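Local structure of glycosyl transferase (Staphylococcus aureus, 5U02) at residues E101-I113 with T156-D168. The protein is a multidomain glycosyl transferase of the TarS family, modelled here as a helical linker domain followed by two E-set-type beta domains. Residues are numbered along the deposited sequence; the frame is centred on the assembly and turned at random.
Sequences ESYRQGQYYRFDI and TLNEFMIGEGHYD
F160 N donates to R104 O at the end of helix 93-105 over 3.1 Å. The bond is nearly straight, 166° at the hydrogen. E159 CA brings a CA-H to the same oxygen, so R104 O meets two neighbouring residues of the other segment. Y103 O is approached in a similar way by M161 CA, at 3.4 Å. G106 N donates to S102 O, a helical i to i-4 bond. G106 leaves the helix with positive phi, and its CA lies against the M161-I162 peptide, 3.6 Å from M161 C. This close backbone packing has no room for a CB.

The contact joins the TarS linker helix and the start of strand 110-114 to the loop through M161-H166 that follows from strand 150-159 in the first E-set-type domain. Y108 OH gives its proton to M161 O at a modelled 2.5 Å, so short that the exact length is doubtful. The oxygen sits at the ring edge, near the ring plane. With chi1 -48°, Y108 CG lies beside the backbone N and anti to the carbonyl carbon, and the length of the ring then carries OH to M161 O. Water 1 joins the two glycines: it donates to G106 O and accepts from G163 N, the latter at 3.0 Å. G106 O and G163 N lie 3.2 Å apart, but the angle is too poor for a direct bond.

M161 forms a Met-aromatic contact with Y103. M161 SD is 4.2 Å from the Y103 ring centroid and oblique to the ring, while CG packs on Y103 CB. The Y103 hydroxyl is bonded to K80 O. F111 and H166 form an offset edge-to-face pair, the F111 edge toward the H166 face, with planes at 81°. I162 O is satisfied by K192 NZ. Just before H166, G165 O accepts from Q220 NE2 of the second subunit.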
ATOM      1  N   GLU A 101      11.222  27.485 -11.462  1.00 65.03           N
ATOM      2  CA  GLU A 101      11.332  26.115 -11.945  1.00 68.27           C
ATOM      3  C   GLU A 101      11.296  25.121 -10.795  1.00 68.31           C
ATOM      4  O   GLU A 101      10.557  24.140 -10.854  1.00 65.69           O
ATOM      5  CB  GLU A 101      12.592  25.915 -12.786  1.00 71.29           C
ATOM      6  CG  GLU A 101      12.678  26.796 -14.016  1.00 74.76           C
ATOM      7  CD  GLU A 101      13.746  26.348 -15.000  1.00 78.26           C
ATOM      8  OE1 GLU A 101      13.642  26.727 -16.183  1.00 79.13           O
ATOM      9  OE2 GLU A 101      14.673  25.625 -14.588  1.00 78.32           O
ATOM     10  N   SER A 102      12.058  25.358  -9.727  1.00 68.78           N
ATOM     11  CA  SER A 102      12.102  24.347  -8.667  1.00 66.69           C
ATOM     12  C   SER A 102      10.732  24.102  -8.029  1.00 64.60           C
ATOM     13  O   SER A 102      10.449  22.982  -7.591  1.00 63.22           O
ATOM     14  CB  SER A 102      13.139  24.713  -7.597  1.00 67.13           C
ATOM     15  OG  SER A 102      14.464  24.662  -8.096  1.00 70.06           O
ATOM     16  N   TYR A 103       9.858  25.111  -7.988  1.00 65.18           N
ATOM     17  CA  TYR A 103       8.568  24.905  -7.328  1.00 63.82           C
ATOM     18  C   TYR A 103       7.635  24.020  -8.149  1.00 64.70           C
ATOM     19  O   TYR A 103       6.829  23.285  -7.568  1.00 63.14           O
ATOM     20  CB  TYR A 103       7.868  26.240  -7.021  1.00 61.99           C
ATOM     21  CG  TYR A 103       8.508  27.035  -5.912  1.00 60.02           C
ATOM     22  CD1 TYR A 103       9.203  26.402  -4.895  1.00 60.35           C
ATOM     23  CD2 TYR A 103       8.456  28.421  -5.909  1.00 58.86           C
ATOM     24  CE1 TYR A 103       9.808  27.126  -3.890  1.00 60.64           C
ATOM     25  CE2 TYR A 103       9.059  29.159  -4.911  1.00 59.97           C
ATOM     26  CZ  TYR A 103       9.737  28.504  -3.902  1.00 60.01           C
ATOM     27  OH  TYR A 103      10.342  29.230  -2.903  1.00 59.16           O
ATOM     28  N   ARG A 104       7.752  24.042  -9.488  1.00 68.72           N
ATOM     29  CA  ARG A 104       6.773  23.365 -10.345  1.00 74.13           C
ATOM     30  C   ARG A 104       6.807  21.844 -10.155  1.00 77.31           C
ATOM     31  O   ARG A 104       5.758  21.214  -9.985  1.00 76.57           O
ATOM     32  CB  ARG A 104       6.962  23.758 -11.832  1.00 76.32           C
ATOM     33  CG  ARG A 104       8.277  23.388 -12.481  1.00 82.84           C
ATOM     34  CD  ARG A 104       8.503  23.766 -13.953  1.00 87.53           C
ATOM     35  NE  ARG A 104       9.940  24.012 -14.110  1.00 90.99           N
ATOM     36  CZ  ARG A 104      10.821  23.126 -14.578  1.00 92.89           C
ATOM     37  NH1 ARG A 104      10.425  21.927 -14.981  1.00 94.13           N
ATOM     38  NH2 ARG A 104      12.114  23.429 -14.647  1.00 94.00           N
ATOM     39  N   GLN A 105       7.998  21.231 -10.153  1.00 80.32           N
ATOM     40  CA  GLN A 105       8.077  19.775 -10.026  1.00 79.71           C
ATOM     41  C   GLN A 105       8.602  19.307  -8.675  1.00 75.33           C
ATOM     42  O   GLN A 105       8.547  18.106  -8.382  1.00 74.34           O
ATOM     43  CB  GLN A 105       8.979  19.183 -11.118  1.00 87.13           C
ATOM     44  CG  GLN A 105      10.457  19.414 -10.899  1.00 94.33           C
ATOM     45  CD  GLN A 105      10.902  20.898 -10.822  1.00 99.40           C
ATOM     46  OE1 GLN A 105      10.446  21.737 -11.597  1.00 98.61           O
ATOM     47  NE2 GLN A 105      11.770  21.215  -9.873  1.00103.83           N
ATOM     48  N   GLY A 106       9.173  20.199  -7.883  1.00 73.87           N
ATOM     49  CA  GLY A 106       9.723  19.771  -6.619  1.00 74.27           C
ATOM     50  C   GLY A 106      11.075  19.111  -6.785  1.00 76.65           C
ATOM     51  O   GLY A 106      11.360  18.080  -6.169  1.00 79.99           O
ATOM     52  N   GLN A 107      11.915  19.714  -7.621  1.00 73.84           N
ATOM     53  CA  GLN A 107      13.265  19.244  -7.929  1.00 72.86           C
ATOM     54  C   GLN A 107      14.208  20.361  -7.505  1.00 66.67           C
ATOM     55  O   GLN A 107      14.356  21.369  -8.204  1.00 62.13           O
ATOM     56  CB  GLN A 107      13.407  18.899  -9.412  1.00 78.75           C
ATOM     57  CG  GLN A 107      14.792  18.998 -10.012  1.00 85.39           C
ATOM     58  CD  GLN A 107      15.558  17.710  -9.910  1.00 89.64           C
ATOM     59  OE1 GLN A 107      15.244  16.737 -10.599  1.00 90.52           O
ATOM     60  NE2 GLN A 107      16.584  17.696  -9.076  1.00 91.55           N
ATOM     61  N   TYR A 108      14.814  20.188  -6.339  1.00 66.62           N
ATOM     62  CA  TYR A 108      15.762  21.138  -5.792  1.00 63.90           C
ATOM     63  C   TYR A 108      17.156  20.527  -5.822  1.00 62.65           C
ATOM     64  O   TYR A 108      17.316  19.306  -5.739  1.00 60.47           O
ATOM     65  CB  TYR A 108      15.363  21.525  -4.365  1.00 61.26           C
ATOM     66  CG  TYR A 108      13.895  21.880  -4.246  1.00 59.14           C
ATOM     67  CD1 TYR A 108      13.422  23.099  -4.706  1.00 58.15           C
ATOM     68  CD2 TYR A 108      12.981  20.992  -3.700  1.00 60.60           C
ATOM     69  CE1 TYR A 108      12.083  23.431  -4.622  1.00 58.18           C
ATOM     70  CE2 TYR A 108      11.633  21.317  -3.608  1.00 60.84           C
ATOM     71  CZ  TYR A 108      11.192  22.541  -4.071  1.00 58.99           C
ATOM     72  OH  TYR A 108       9.860  22.883  -3.990  1.00 57.57           O
ATOM     73  N   TYR A 109      18.163  21.386  -5.970  1.00 63.92           N
ATOM     74  CA  TYR A 109      19.542  20.917  -5.889  1.00 67.81           C
ATOM     75  C   TYR A 109      19.786  20.199  -4.568  1.00 70.36           C
ATOM     76  O   TYR A 109      20.288  19.070  -4.542  1.00 71.75           O
ATOM     77  CB  TYR A 109      20.504  22.093  -6.067  1.00 70.82           C
ATOM     78  CG  TYR A 109      21.956  21.753  -5.828  1.00 73.97           C
ATOM     79  CD1 TYR A 109      22.719  21.141  -6.815  1.00 75.39           C
ATOM     80  CD2 TYR A 109      22.568  22.054  -4.619  1.00 75.80           C
ATOM     81  CE1 TYR A 109      24.044  20.830  -6.599  1.00 78.58           C
ATOM     82  CE2 TYR A 109      23.891  21.749  -4.395  1.00 79.51           C
ATOM     83  CZ  TYR A 109      24.624  21.138  -5.389  1.00 80.70           C
ATOM     84  OH  TYR A 109      25.943  20.831  -5.171  1.00 84.79           O
ATOM     85  N   ARG A 110      19.402  20.833  -3.462  1.00 71.25           N
ATOM     86  CA  ARG A 110      19.459  20.240  -2.134  1.00 71.59           C
ATOM     87  C   ARG A 110      18.215  20.661  -1.367  1.00 68.08           C
ATOM     88  O   ARG A 110      17.736  21.788  -1.531  1.00 64.49           O
ATOM     89  CB  ARG A 110      20.719  20.680  -1.377  1.00 74.37           C
ATOM     90  CG  ARG A 110      21.685  19.555  -1.049  1.00 79.12           C
ATOM     91  CD  ARG A 110      22.465  19.109  -2.275  1.00 82.58           C
ATOM     92  NE  ARG A 110      23.088  17.802  -2.083  1.00 85.12           N
ATOM     93  CZ  ARG A 110      23.691  17.112  -3.045  1.00 85.84           C
ATOM     94  NH1 ARG A 110      23.754  17.601  -4.277  1.00 84.10           N
ATOM     95  NH2 ARG A 110      24.226  15.928  -2.778  1.00 87.83           N
ATOM     96  N   PHE A 111      17.696  19.761  -0.537  1.00 67.78           N
ATOM     97  CA  PHE A 111      16.517  20.067   0.266  1.00 69.35           C
ATOM     98  C   PHE A 111      16.328  18.979   1.316  1.00 72.32           C
ATOM     99  O   PHE A 111      16.946  17.912   1.258  1.00 71.53           O
ATOM    100  CB  PHE A 111      15.255  20.195  -0.599  1.00 66.75           C
ATOM    101  CG  PHE A 111      14.573  18.882  -0.876  1.00 68.39           C
ATOM    102  CD1 PHE A 111      15.027  18.047  -1.883  1.00 69.44           C
ATOM    103  CD2 PHE A 111      13.473  18.483  -0.129  1.00 69.03           C
ATOM    104  CE1 PHE A 111      14.403  16.836  -2.139  1.00 68.31           C
ATOM    105  CE2 PHE A 111      12.845  17.273  -0.379  1.00 69.46           C
ATOM    106  CZ  PHE A 111      13.311  16.451  -1.387  1.00 68.30           C
ATOM    107  N   ASP A 112      15.455  19.275   2.277  1.00 75.34           N
ATOM    108  CA  ASP A 112      14.879  18.304   3.201  1.00 79.59           C
ATOM    109  C   ASP A 112      13.742  19.006   3.935  1.00 77.86           C
ATOM    110  O   ASP A 112      13.628  20.234   3.902  1.00 75.57           O
ATOM    111  CB  ASP A 112      15.916  17.742   4.179  1.00 85.51           C
ATOM    112  CG  ASP A 112      16.796  18.815   4.773  1.00 90.04           C
ATOM    113  OD1 ASP A 112      16.331  19.518   5.696  1.00 93.43           O
ATOM    114  OD2 ASP A 112      17.955  18.949   4.325  1.00 90.33           O
ATOM    115  N   ILE A 113      12.891  18.212   4.590  1.00 79.08           N
ATOM    116  CA  ILE A 113      11.725  18.746   5.286  1.00 79.05           C
ATOM    117  C   ILE A 113      12.044  18.887   6.765  1.00 80.02           C
ATOM    118  O   ILE A 113      12.791  18.092   7.349  1.00 82.87           O
ATOM    119  CB  ILE A 113      10.462  17.878   5.078  1.00 79.30           C
ATOM    120  CG1 ILE A 113      10.466  16.665   6.014  1.00 81.15           C
ATOM    121  CG2 ILE A 113      10.343  17.444   3.626  1.00 77.35           C
ATOM    122  CD1 ILE A 113       9.081  16.193   6.409  1.00 79.83           C
ATOM    123  N   THR A 156      -3.065  13.038 -12.323  1.00 30.80           N
ATOM    124  CA  THR A 156      -1.735  13.572 -12.580  1.00 28.27           C
ATOM    125  C   THR A 156      -1.538  14.840 -11.759  1.00 32.80           C
ATOM    126  O   THR A 156      -2.305  15.799 -11.890  1.00 32.70           O
ATOM    127  CB  THR A 156      -1.537  13.857 -14.068  1.00 29.08           C
ATOM    128  OG1 THR A 156      -1.647  12.632 -14.801  1.00 31.00           O
ATOM    129  CG2 THR A 156      -0.164  14.460 -14.318  1.00 30.15           C
ATOM    130  N   LEU A 157      -0.516  14.836 -10.907  1.00 34.67           N
ATOM    131  CA  LEU A 157      -0.114  16.037 -10.178  1.00 34.49           C
ATOM    132  C   LEU A 157       0.719  16.896 -11.118  1.00 38.90           C
ATOM    133  O   LEU A 157       1.903  16.630 -11.333  1.00 35.82           O
ATOM    134  CB  LEU A 157       0.673  15.674  -8.925  1.00 33.02           C
ATOM    135  CG  LEU A 157       0.103  14.610  -7.993  1.00 34.35           C
ATOM    136  CD1 LEU A 157       0.913  14.567  -6.704  1.00 37.57           C
ATOM    137  CD2 LEU A 157      -1.351  14.884  -7.707  1.00 33.75           C
ATOM    138  N   ASN A 158       0.100  17.927 -11.695  1.00 49.15           N
ATOM    139  CA  ASN A 158       0.824  18.779 -12.634  1.00 57.44           C
ATOM    140  C   ASN A 158       1.822  19.678 -11.916  1.00 62.02           C
ATOM    141  O   ASN A 158       2.925  19.916 -12.420  1.00 64.69           O
ATOM    142  CB  ASN A 158      -0.155  19.614 -13.460  1.00 61.43           C
ATOM    143  CG  ASN A 158      -0.691  18.862 -14.666  1.00 62.74           C
ATOM    144  OD1 ASN A 158      -0.229  17.764 -14.981  1.00 63.72           O
ATOM    145  ND2 ASN A 158      -1.652  19.461 -15.361  1.00 63.47           N
ATOM    146  N   GLU A 159       1.456  20.190 -10.743  1.00 64.20           N
ATOM    147  CA  GLU A 159       2.345  21.057  -9.985  1.00 64.75           C
ATOM    148  C   GLU A 159       2.304  20.671  -8.517  1.00 59.65           C
ATOM    149  O   GLU A 159       1.226  20.503  -7.940  1.00 58.62           O
ATOM    150  CB  GLU A 159       1.976  22.532 -10.160  1.00 67.94           C
ATOM    151  CG  GLU A 159       2.500  23.126 -11.455  1.00 74.41           C
ATOM    152  CD  GLU A 159       2.260  24.619 -11.557  1.00 78.67           C
ATOM    153  OE1 GLU A 159       2.000  25.253 -10.513  1.00 77.80           O
ATOM    154  OE2 GLU A 159       2.340  25.159 -12.681  1.00 81.40           O
ATOM    155  N   PHE A 160       3.488  20.528  -7.928  1.00 54.32           N
ATOM    156  CA  PHE A 160       3.641  20.151  -6.531  1.00 50.95           C
ATOM    157  C   PHE A 160       5.068  20.488  -6.131  1.00 52.35           C
ATOM    158  O   PHE A 160       6.014  20.122  -6.837  1.00 51.89           O
ATOM    159  CB  PHE A 160       3.355  18.659  -6.322  1.00 45.37           C
ATOM    160  CG  PHE A 160       2.985  18.303  -4.910  1.00 46.18           C
ATOM    161  CD1 PHE A 160       2.615  19.284  -4.004  1.00 47.20           C
ATOM    162  CD2 PHE A 160       3.028  16.985  -4.482  1.00 47.93           C
ATOM    163  CE1 PHE A 160       2.282  18.958  -2.702  1.00 48.61           C
ATOM    164  CE2 PHE A 160       2.695  16.651  -3.183  1.00 48.87           C
ATOM    165  CZ  PHE A 160       2.322  17.641  -2.289  1.00 48.70           C
ATOM    166  N   MET A 161       5.223  21.194  -5.016  1.00 52.31           N
ATOM    167  CA  MET A 161       6.535  21.681  -4.617  1.00 59.20           C
ATOM    168  C   MET A 161       7.406  20.610  -3.990  1.00 57.61           C
ATOM    169  O   MET A 161       8.412  20.949  -3.354  1.00 56.93           O
ATOM    170  CB  MET A 161       6.390  22.865  -3.661  1.00 63.96           C
ATOM    171  CG  MET A 161       6.193  24.177  -4.386  1.00 68.42           C
ATOM    172  SD  MET A 161       5.943  25.549  -3.257  1.00 76.63           S
ATOM    173  CE  MET A 161       4.830  24.783  -2.105  1.00 72.41           C
ATOM    174  N   ILE A 162       7.067  19.333  -4.148  1.00 53.36           N
ATOM    175  CA  ILE A 162       7.864  18.260  -3.566  1.00 53.87           C
ATOM    176  C   ILE A 162       7.853  17.069  -4.511  1.00 53.44           C
ATOM    177  O   ILE A 162       6.799  16.684  -5.033  1.00 53.35           O
ATOM    178  CB  ILE A 162       7.371  17.868  -2.158  1.00 54.35           C
ATOM    179  CG1 ILE A 162       8.131  16.635  -1.648  1.00 58.48           C
ATOM    180  CG2 ILE A 162       5.880  17.655  -2.157  1.00 50.62           C
ATOM    181  CD1 ILE A 162       7.909  16.299  -0.184  1.00 60.57           C
ATOM    182  N   GLY A 163       9.035  16.497  -4.734  1.00 50.48           N
ATOM    183  CA  GLY A 163       9.201  15.445  -5.709  1.00 47.81           C
ATOM    184  C   GLY A 163       8.611  14.118  -5.274  1.00 46.22           C
ATOM    185  O   GLY A 163       8.284  13.877  -4.110  1.00 42.81           O
ATOM    186  N   GLU A 164       8.485  13.240  -6.267  1.00 50.54           N
ATOM    187  CA  GLU A 164       7.926  11.911  -6.071  1.00 50.59           C
ATOM    188  C   GLU A 164       8.674  11.155  -4.977  1.00 53.33           C
ATOM    189  O   GLU A 164       9.893  11.277  -4.836  1.00 55.19           O
ATOM    190  CB  GLU A 164       7.997  11.136  -7.390  1.00 48.72           C
ATOM    191  CG  GLU A 164       6.961  10.036  -7.576  1.00 50.45           C
ATOM    192  CD  GLU A 164       7.234   8.811  -6.730  1.00 53.74           C
ATOM    193  OE1 GLU A 164       6.260   8.132  -6.337  1.00 50.88           O
ATOM    194  OE2 GLU A 164       8.420   8.532  -6.450  1.00 58.88           O
ATOM    195  N   GLY A 165       7.930  10.377  -4.192  1.00 55.32           N
ATOM    196  CA  GLY A 165       8.507   9.444  -3.253  1.00 57.58           C
ATOM    197  C   GLY A 165       8.470   9.876  -1.800  1.00 54.40           C
ATOM    198  O   GLY A 165       8.570   9.018  -0.916  1.00 56.81           O
ATOM    199  N   HIS A 166       8.338  11.169  -1.525  1.00 49.70           N
ATOM    200  CA  HIS A 166       8.361  11.662  -0.155  1.00 53.41           C
ATOM    201  C   HIS A 166       6.966  11.901   0.404  1.00 51.32           C
ATOM    202  O   HIS A 166       6.835  12.344   1.549  1.00 54.94           O
ATOM    203  CB  HIS A 166       9.203  12.937  -0.077  1.00 59.47           C
ATOM    204  CG  HIS A 166      10.586  12.769  -0.622  1.00 64.61           C
ATOM    205  ND1 HIS A 166      11.544  12.008   0.012  1.00 65.46           N
ATOM    206  CD2 HIS A 166      11.169  13.246  -1.748  1.00 67.40           C
ATOM    207  CE1 HIS A 166      12.659  12.027  -0.697  1.00 67.43           C
ATOM    208  NE2 HIS A 166      12.459  12.772  -1.768  1.00 68.73           N
ATOM    209  N   TYR A 167       5.924  11.614  -0.373  1.00 45.66           N
ATOM    210  CA  TYR A 167       4.549  11.755   0.077  1.00 40.77           C
ATOM    211  C   TYR A 167       3.780  10.499  -0.301  1.00 39.78           C
ATOM    212  O   TYR A 167       4.213   9.713  -1.145  1.00 44.15           O
ATOM    213  CB  TYR A 167       3.881  12.996  -0.534  1.00 35.88           C
ATOM    214  CG  TYR A 167       3.972  13.050  -2.042  1.00 36.66           C
ATOM    215  CD1 TYR A 167       2.943  12.563  -2.831  1.00 37.22           C
ATOM    216  CD2 TYR A 167       5.089  13.583  -2.677  1.00 39.72           C
ATOM    217  CE1 TYR A 167       3.018  12.603  -4.211  1.00 37.15           C
ATOM    218  CE2 TYR A 167       5.172  13.631  -4.058  1.00 39.83           C
ATOM    219  CZ  TYR A 167       4.134  13.138  -4.819  1.00 37.88           C
ATOM    220  OH  TYR A 167       4.208  13.178  -6.192  1.00 37.18           O
ATOM    221  N   ASP A 168       2.633  10.311   0.343  1.00 39.07           N
ATOM    222  CA  ASP A 168       1.723   9.225   0.016  1.00 37.73           C
ATOM    223  C   ASP A 168       0.429   9.801  -0.539  1.00 36.47           C
ATOM    224  O   ASP A 168       0.038  10.925  -0.206  1.00 35.83           O
ATOM    225  CB  ASP A 168       1.415   8.357   1.241  1.00 42.52           C
ATOM    226  CG  ASP A 168       2.660   7.742   1.853  1.00 47.97           C
ATOM    227  OD1 ASP A 168       3.688   7.638   1.153  1.00 51.45           O
ATOM    228  OD2 ASP A 168       2.604   7.358   3.039  1.00 49.03           O
TER
HETATM  229  O   HOH W   1      11.294  18.223  -3.665  1.00 48.41           O